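5-oxopent-3-ene-1,2,5-tricarboxylate decarboxylase (Exiguobacterium antarcticum B7, PDB 6IYM) is a magnesium-binding member of the fumarylacetoacetate hydrolase family, a mostly beta protein that assembles from two copies of the chain. Local coordinates at residues Ile131-Asp137 / Arg227-Ala233; Leu255-Ile261 / Gln272-Ala277; Arg24-Gln30 / Val48-Pro54. All blocks are in the same frame, centred on the assembly; numbering follows the deposited sequence.

Interaction 1 (Ile131-Asp137 / Arg227-Ala233)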
# COMPACT_ATOMS: atom_id res chain seq x y z
N ILE A 131 -2.85 -0.18 -14.47
CA ILE A 131 -2.84 -1.64 -14.81
C ILE A 131 -4.30 -2.02 -15.06
O ILE A 131 -5.17 -1.57 -14.29
CB ILE A 131 -2.20 -2.46 -13.68
CG1 ILE A 131 -0.75 -2.03 -13.44
CG2 ILE A 131 -2.32 -3.96 -13.92
CD1 ILE A 131 0.18 -2.33 -14.59
N GLY A 132 -4.55 -2.74 -16.15
CA GLY A 132 -5.92 -3.11 -16.57
C GLY A 132 -6.20 -4.59 -16.36
O GLY A 132 -7.37 -4.96 -16.32
N THR A 133 -5.16 -5.41 -16.26
CA THR A 133 -5.29 -6.89 -16.15
C THR A 133 -4.23 -7.40 -15.16
O THR A 133 -3.04 -7.05 -15.30
CB THR A 133 -5.28 -7.58 -17.53
OG1 THR A 133 -4.02 -7.43 -18.18
CG2 THR A 133 -6.34 -7.06 -18.47
N THR A 134 -4.69 -8.15 -14.16
CA THR A 134 -3.87 -8.75 -13.09
C THR A 134 -2.88 -9.71 -13.73
O THR A 134 -3.25 -10.40 -14.68
CB THR A 134 -4.76 -9.49 -12.08
OG1 THR A 134 -5.69 -8.51 -11.62
CG2 THR A 134 -3.98 -10.11 -10.93
N GLY A 135 -1.65 -9.73 -13.26
CA GLY A 135 -0.65 -10.62 -13.86
C GLY A 135 0.62 -10.58 -13.06
O GLY A 135 0.75 -9.70 -12.19
N ARG A 136 1.55 -11.45 -13.40
CA ARG A 136 2.84 -11.56 -12.68
C ARG A 136 3.90 -11.90 -13.71
O ARG A 136 3.53 -12.48 -14.72
CB ARG A 136 2.67 -12.64 -11.61
CG ARG A 136 3.77 -12.64 -10.57
CD ARG A 136 3.56 -13.83 -9.67
NE ARG A 136 4.68 -14.75 -9.76
CZ ARG A 136 4.99 -15.64 -8.83
NH1 ARG A 136 4.26 -15.75 -7.74
NH2 ARG A 136 6.05 -16.40 -8.99
N ASP A 137 5.16 -11.56 -13.45
CA ASP A 137 6.31 -11.99 -14.30
C ASP A 137 6.00 -11.60 -15.75
O ASP A 137 6.02 -12.46 -16.63
CB ASP A 137 6.56 -13.49 -14.12
CG ASP A 137 6.73 -13.84 -12.66
OD1 ASP A 137 7.53 -13.17 -12.00
OD2 ASP A 137 6.01 -14.72 -12.18
N ARG A 227 8.10 -9.03 -11.10
CA ARG A 227 8.94 -10.23 -10.90
C ARG A 227 8.68 -10.82 -9.50
O ARG A 227 9.18 -10.25 -8.49
CB ARG A 227 10.42 -9.88 -11.08
CG ARG A 227 11.05 -10.49 -12.32
CD ARG A 227 12.56 -10.52 -12.15
NE ARG A 227 13.23 -9.82 -13.23
CZ ARG A 227 14.52 -9.51 -13.24
NH1 ARG A 227 15.29 -9.82 -12.21
NH2 ARG A 227 15.03 -8.88 -14.29
N GLY A 228 7.95 -11.94 -9.45
CA GLY A 228 7.54 -12.60 -8.19
C GLY A 228 6.47 -11.80 -7.44
O GLY A 228 6.11 -12.22 -6.32
N MET A 229 5.98 -10.70 -8.00
CA MET A 229 4.91 -9.86 -7.36
C MET A 229 3.76 -9.64 -8.34
O MET A 229 3.98 -9.00 -9.40
CB MET A 229 5.43 -8.50 -6.91
CG MET A 229 4.47 -7.87 -5.90
SD MET A 229 4.93 -6.20 -5.41
CE MET A 229 4.66 -5.32 -6.94
N THR A 230 2.56 -10.11 -8.00
CA THR A 230 1.32 -9.93 -8.80
C THR A 230 0.92 -8.45 -8.81
O THR A 230 0.86 -7.82 -7.72
CB THR A 230 0.19 -10.84 -8.30
OG1 THR A 230 0.61 -12.19 -8.48
CG2 THR A 230 -1.12 -10.64 -9.03
N LEU A 231 0.68 -7.91 -10.02
CA LEU A 231 0.05 -6.59 -10.21
C LEU A 231 -1.46 -6.82 -10.31
O LEU A 231 -1.85 -7.75 -11.04
CB LEU A 231 0.61 -5.92 -11.46
CG LEU A 231 2.12 -5.67 -11.48
CD1 LEU A 231 2.54 -4.98 -12.78
CD2 LEU A 231 2.54 -4.85 -10.27
N GLU A 232 -2.25 -6.02 -9.61
CA GLU A 232 -3.73 -6.06 -9.64
C GLU A 232 -4.27 -5.05 -10.66
O GLU A 232 -3.74 -3.97 -10.76
CB GLU A 232 -4.32 -5.72 -8.26
CG GLU A 232 -3.66 -6.45 -7.10
CD GLU A 232 -3.99 -7.94 -6.99
OE1 GLU A 232 -4.83 -8.42 -7.77
OE2 GLU A 232 -3.40 -8.61 -6.11
N ALA A 233 -5.35 -5.40 -11.35
CA ALA A 233 -6.18 -4.46 -12.13
C ALA A 233 -6.44 -3.22 -11.26
O ALA A 233 -6.82 -3.38 -10.09
CB ALA A 233 -7.46 -5.12 -12.58
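T134 carries OG1 anti to its carbonyl carbon (chi1 -56°), which leaves the hydroxyl beside the backbone N and in line to accept from A233 N at 3.1 Å, while CG2 is directed at T230. D137, with CG likewise anti to the carbonyl carbon (chi1 -53°), brings OD1 to G228 N at 2.9 Å, and the amide meets the syn side of the carboxylate. Between these two side-chain grips the loops pair as a single antiparallel bridge: G135 N donates to L231 O, and L231 N returns a bond of 2.8 Å to G135 O. T134 CG2 and T230 CG2 are pressed together at 3.5 Å, tighter than ordinary methyl contact. R136 reaches across T230, bends at chi3 and lays one guanidinium face, near its rim, over CA of G228, whose positive phi favours glycine. R136 NE, bonded in the guanidinium plane to D137 OD2 at 2.8 Å, helps to set the rotation of both groups; D137 is gripped through both oxygens. At the other end I131 CD1 meets L231 CD1 at 4.0 Å. Beyond the segments, R136 forms a salt bridge with E112 of the second subunit, and T230 OG1 bonds D175 of that subunit. The contact thus ties the loop after strand 121-131 to the one joining helix 218-225 to strand 236-238, with I131 and L231 packed against that helix.

Interaction 2 (Leu255-Ile261 / Gln272-Ala277). Unlike the reference sequence in segment 255-261: V260 (reference Ile), I261 (reference Val). Unlike the reference sequence in segment 272-277: Q274 (reference Lys).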
# COMPACT_ATOMS: atom_id res chain seq x y z
N LEU A 255 7.73 24.33 -0.98
CA LEU A 255 6.35 24.77 -1.25
C LEU A 255 5.79 25.41 0.02
O LEU A 255 6.09 24.93 1.12
CB LEU A 255 5.49 23.56 -1.65
CG LEU A 255 5.78 23.00 -3.05
CD1 LEU A 255 5.16 21.62 -3.27
CD2 LEU A 255 5.31 23.98 -4.10
N GLN A 256 5.01 26.47 -0.16
CA GLN A 256 4.43 27.24 0.96
C GLN A 256 2.93 27.32 0.70
O GLN A 256 2.50 27.09 -0.46
CB GLN A 256 5.08 28.63 1.06
CG GLN A 256 6.59 28.63 1.22
CD GLN A 256 7.09 27.80 2.39
OE1 GLN A 256 6.41 27.60 3.40
NE2 GLN A 256 8.30 27.30 2.26
N ASP A 257 2.17 27.66 1.74
CA ASP A 257 0.73 27.98 1.67
C ASP A 257 0.52 28.99 0.54
O ASP A 257 1.27 29.98 0.52
CB ASP A 257 0.25 28.55 3.01
CG ASP A 257 -1.18 29.02 2.99
OD1 ASP A 257 -2.08 28.19 2.69
OD2 ASP A 257 -1.39 30.22 3.23
N GLY A 258 -0.41 28.71 -0.37
CA GLY A 258 -0.73 29.55 -1.54
C GLY A 258 -0.09 29.08 -2.84
O GLY A 258 -0.60 29.43 -3.90
N ASP A 259 0.98 28.29 -2.79
CA ASP A 259 1.70 27.86 -4.00
C ASP A 259 0.80 27.01 -4.90
O ASP A 259 0.14 26.10 -4.36
CB ASP A 259 2.98 27.13 -3.63
CG ASP A 259 4.08 28.07 -3.20
OD1 ASP A 259 3.85 29.29 -3.29
OD2 ASP A 259 5.18 27.57 -2.81
N VAL A 260 0.74 27.32 -6.20
CA VAL A 260 -0.06 26.59 -7.21
C VAL A 260 0.88 25.74 -8.06
O VAL A 260 1.80 26.31 -8.68
CB VAL A 260 -0.87 27.54 -8.09
CG1 VAL A 260 -1.62 26.80 -9.18
CG2 VAL A 260 -1.81 28.38 -7.25
N ILE A 261 0.65 24.43 -8.07
CA ILE A 261 1.51 23.45 -8.81
C ILE A 261 0.70 22.97 -10.01
O ILE A 261 -0.45 22.55 -9.79
CB ILE A 261 1.93 22.29 -7.90
CG1 ILE A 261 2.39 22.77 -6.52
CG2 ILE A 261 3.00 21.45 -8.59
CD1 ILE A 261 2.11 21.77 -5.43
N GLN A 272 -3.50 20.32 -11.67
CA GLN A 272 -3.16 21.52 -10.88
C GLN A 272 -3.78 21.41 -9.50
O GLN A 272 -5.00 21.12 -9.41
CB GLN A 272 -3.63 22.78 -11.60
CG GLN A 272 -3.36 24.06 -10.82
CD GLN A 272 -3.96 25.25 -11.54
OE1 GLN A 272 -3.79 25.42 -12.74
NE2 GLN A 272 -4.71 26.05 -10.79
N ASN A 273 -2.95 21.67 -8.48
CA ASN A 273 -3.30 21.66 -7.05
C ASN A 273 -2.59 22.83 -6.37
O ASN A 273 -1.40 23.14 -6.70
CB ASN A 273 -2.95 20.31 -6.42
CG ASN A 273 -3.56 19.14 -7.16
OD1 ASN A 273 -3.00 18.63 -8.14
ND2 ASN A 273 -4.75 18.75 -6.74
N GLN A 274 -3.22 23.40 -5.37
CA GLN A 274 -2.63 24.50 -4.58
C GLN A 274 -2.33 23.94 -3.19
O GLN A 274 -3.20 23.28 -2.60
CB GLN A 274 -3.59 25.69 -4.59
CG GLN A 274 -2.97 27.00 -4.14
CD GLN A 274 -3.93 28.17 -4.08
OE1 GLN A 274 -5.14 28.06 -4.27
NE2 GLN A 274 -3.37 29.33 -3.79
N VAL A 275 -1.15 24.24 -2.65
CA VAL A 275 -0.84 24.00 -1.21
C VAL A 275 -1.71 24.96 -0.39
O VAL A 275 -1.69 26.17 -0.67
CB VAL A 275 0.67 24.13 -0.96
CG1 VAL A 275 1.07 23.94 0.50
CG2 VAL A 275 1.46 23.18 -1.86
N LYS A 276 -2.50 24.44 0.56
CA LYS A 276 -3.30 25.32 1.45
C LYS A 276 -3.36 24.76 2.88
O LYS A 276 -3.64 23.57 3.04
CB LYS A 276 -4.70 25.56 0.89
CG LYS A 276 -4.82 26.84 0.07
CD LYS A 276 -6.16 27.05 -0.60
CE LYS A 276 -6.63 25.82 -1.33
NZ LYS A 276 -7.64 26.14 -2.37
N ALA A 277 -3.12 25.63 3.87
CA ALA A 277 -3.10 25.27 5.30
C ALA A 277 -4.53 24.98 5.79
O ALA A 277 -5.45 25.59 5.23
CB ALA A 277 -2.46 26.37 6.10
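V260 and Q274 face each other as an antiparallel non-hydrogen-bonded pair, I261 and N273 follow as a hydrogen-bonded one, and a type II turn from Q256 to D259 leads the first segment into its strand at V260. The two strands, 260-265 and 269-276, form a beta hairpin inside the five-stranded mixed sheet of this fumarylacetoacetate hydrolase-family chain, and this is its open end. Backbone bonds continue into the turn: V275 N donates to D259 O at 2.8 Å, and G258 N to V275 O.

On the face of V260 and Q274, the valine straddles two glutamines: CG1 lies 3.6 Å from Q272 CG, and CG2 approaches Q274 CG just as closely. Q274 is extended, with CG anti to the backbone N (chi1 -165°), a course that carries its amide past V260 to the turn. There NE2 donates to G258 O at 2.8 Å, approaching from above the carbonyl plane although the oxygen lies close to the plane of the Q274 amide.

On the face of I261 and N273, an apolar cluster lies beside a bonded amide. V275 sends CG2 to I261 CD1 at 3.9 Å and to L255 CB, while its CG1 rests against Q256 O; L121 of strand 121-131 touches L255 and V275, and Y123 touches I261. N273 lies beside I111, and its side-chain ND2 donates to the carbonyl oxygens of D109 and G106, bonding the hairpin to the segment leading into strand 111-112.

Two aspartates hold the turn. D259 OD2 accepts from Q256 N, while its OD1 bonds N202. D257 lies where the second strand ends, and its OD1 takes A277 N at 3.0 Å, the donor standing 37° out of the carboxylate plane.

Interaction 3 (Arg24-Gln30 / Val48-Pro54)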
# COMPACT_ATOMS: atom_id res chain seq x y z
N ARG A 24 -16.53 16.35 -24.39
CA ARG A 24 -16.65 15.47 -23.21
C ARG A 24 -18.09 14.95 -23.09
O ARG A 24 -18.97 15.70 -22.60
CB ARG A 24 -16.17 16.25 -21.98
CG ARG A 24 -14.73 16.70 -22.13
CD ARG A 24 -14.05 17.03 -20.82
NE ARG A 24 -12.65 16.65 -20.90
CZ ARG A 24 -11.69 17.09 -20.09
NH1 ARG A 24 -11.98 17.95 -19.12
NH2 ARG A 24 -10.44 16.67 -20.27
N TYR A 25 -18.30 13.70 -23.52
CA TYR A 25 -19.60 12.99 -23.48
C TYR A 25 -19.69 12.29 -22.12
O TYR A 25 -18.65 11.76 -21.66
CB TYR A 25 -19.73 12.04 -24.67
CG TYR A 25 -19.11 12.58 -25.93
CD1 TYR A 25 -19.68 13.65 -26.62
CD2 TYR A 25 -17.91 12.08 -26.42
CE1 TYR A 25 -19.09 14.18 -27.75
CE2 TYR A 25 -17.31 12.60 -27.56
CZ TYR A 25 -17.90 13.65 -28.23
OH TYR A 25 -17.31 14.17 -29.35
N ASP A 26 -20.86 12.35 -21.49
CA ASP A 26 -21.21 11.54 -20.29
C ASP A 26 -21.63 10.14 -20.76
O ASP A 26 -22.67 10.03 -21.42
CB ASP A 26 -22.28 12.25 -19.46
CG ASP A 26 -22.83 11.41 -18.32
OD1 ASP A 26 -22.48 10.21 -18.26
OD2 ASP A 26 -23.60 11.97 -17.50
N VAL A 27 -20.85 9.10 -20.44
CA VAL A 27 -21.02 7.72 -20.98
C VAL A 27 -21.60 6.80 -19.90
O VAL A 27 -21.72 5.59 -20.18
CB VAL A 27 -19.69 7.12 -21.48
CG1 VAL A 27 -19.08 7.96 -22.58
CG2 VAL A 27 -18.71 6.88 -20.35
N THR A 28 -21.95 7.32 -18.73
CA THR A 28 -22.32 6.47 -17.57
C THR A 28 -23.36 5.44 -18.01
O THR A 28 -23.18 4.25 -17.72
CB THR A 28 -22.74 7.36 -16.39
OG1 THR A 28 -21.77 8.40 -16.32
CG2 THR A 28 -22.84 6.63 -15.07
N PRO A 29 -24.47 5.84 -18.69
CA PRO A 29 -25.51 4.90 -19.11
C PRO A 29 -25.02 3.67 -19.90
O PRO A 29 -25.39 2.58 -19.53
CB PRO A 29 -26.44 5.76 -19.98
CG PRO A 29 -26.31 7.15 -19.39
CD PRO A 29 -24.84 7.23 -19.01
N GLN A 30 -24.21 3.85 -20.95
CA GLN A 30 -23.76 2.71 -21.80
C GLN A 30 -22.89 1.74 -20.98
O GLN A 30 -22.96 0.53 -21.28
CB GLN A 30 -22.96 3.14 -23.03
CG GLN A 30 -23.82 3.43 -24.25
CD GLN A 30 -23.87 4.90 -24.55
OE1 GLN A 30 -24.21 5.72 -23.69
NE2 GLN A 30 -23.51 5.26 -25.78
N VAL A 48 -19.61 0.99 -26.11
CA VAL A 48 -20.20 2.37 -26.06
C VAL A 48 -20.06 2.98 -27.45
O VAL A 48 -18.97 2.85 -28.05
CB VAL A 48 -19.55 3.26 -24.98
CG1 VAL A 48 -18.05 3.45 -25.17
CG2 VAL A 48 -20.24 4.61 -24.91
N ASP A 49 -21.14 3.60 -27.94
CA ASP A 49 -21.18 4.36 -29.22
C ASP A 49 -21.72 5.76 -28.91
O ASP A 49 -22.82 5.87 -28.32
CB ASP A 49 -21.99 3.61 -30.29
CG ASP A 49 -21.36 3.62 -31.69
OD1 ASP A 49 -20.12 3.67 -31.78
OD2 ASP A 49 -22.12 3.55 -32.68
N LEU A 50 -20.93 6.78 -29.27
CA LEU A 50 -21.27 8.23 -29.19
C LEU A 50 -22.49 8.53 -30.08
O LEU A 50 -23.10 7.56 -30.60
CB LEU A 50 -20.03 9.05 -29.59
CG LEU A 50 -19.56 9.07 -31.05
CD1 LEU A 50 -20.04 7.88 -31.88
CD2 LEU A 50 -19.96 10.37 -31.74
N ASP A 51 -22.83 9.81 -30.22
CA ASP A 51 -24.03 10.30 -30.96
C ASP A 51 -25.26 9.69 -30.28
O ASP A 51 -26.12 9.11 -30.98
CB ASP A 51 -23.94 9.96 -32.45
CG ASP A 51 -24.80 10.84 -33.35
OD1 ASP A 51 -25.58 11.65 -32.81
OD2 ASP A 51 -24.67 10.71 -34.58
N VAL A 52 -25.33 9.81 -28.95
CA VAL A 52 -26.36 9.16 -28.09
C VAL A 52 -26.50 9.97 -26.78
O VAL A 52 -27.66 10.27 -26.43
CB VAL A 52 -26.02 7.67 -27.85
CG1 VAL A 52 -26.18 7.25 -26.40
CG2 VAL A 52 -26.82 6.75 -28.76
N ALA A 53 -25.39 10.32 -26.11
CA ALA A 53 -25.37 10.83 -24.71
C ALA A 53 -24.77 12.24 -24.64
O ALA A 53 -24.13 12.71 -25.57
CB ALA A 53 -24.63 9.84 -23.85
N PRO A 54 -24.98 12.96 -23.51
CA PRO A 54 -24.74 14.41 -23.44
C PRO A 54 -23.40 14.95 -23.97
O PRO A 54 -22.66 14.20 -24.57
CB PRO A 54 -24.81 14.70 -21.93
CG PRO A 54 -25.76 13.65 -21.40
CD PRO A 54 -25.48 12.42 -22.24
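Q30 and V48 meet at about a right angle: the glutamine chain, bent at chi2 (109°), turns across the valine, whose CG2 lies 3.6 Å from Q30 CB and 3.4 Å from Q30 NE2. V48 has CG2 anti to its backbone N, and this is the methyl that does the touching. From the opposite direction comes V52, with CG1 3.4 Å from Q30 NE2, so that the amide is held between two valine methyls. NE2 also comes close to D49 O, but the angle is too poor for a hydrogen bond. A53 points its CB toward the first segment, near D26 O and more loosely toward Q30 OE1.

Q30 belongs to the short helix 28-31 that follows the weakly bonded strand 23-26, which pairs antiparallel with strand 13-20 in the large mixed sheet, and the lead into this helix is capped by D26. Its OD1 accepts from T28 N at 3.0 Å, nearly along the carboxylate C-O axis, and from the T28 hydroxyl on the syn side. D26 OD2 is engaged by R15 of strand 13-20, so both carboxylate oxygens are tied down.

Next to the cap, V27 reaches CG1 to V48 CG2 at 4.2 Å, while W5, I16 and V18 of the neighbouring strands also touch V27. Farther back along the strand the Y25 ring turns its edge to P54 O, which lies in the ring plane with CD1 at 3.7 Å. The same oxygen receives a CA-H...O contact from Y25 CA. The proline ring meets D26 instead: P54 CG faces D26 CB at 4.2 Å, and P54 CD lies beside D26 O.

Along the chain the contacts come in series: interaction 3 closes before interaction 1 opens, and interaction 1 closes before interaction 2. Their centres stand 31 to 35 Å apart and none touches another; the closest approach, about 12 Å between nearest atoms, is between interactions 2 and 3. Interactions 1 and 2 lie on opposite sides of the chain's centre yet share strand 121-131, which runs into the loop of interaction 1 and packs against the hairpin of interaction 2. Interaction 3 sits at the edge strand 23-26 of the larger mixed sheet. Interaction 1 alone meets the second subunit, so of the three it is the one that also takes part in the dimer interface.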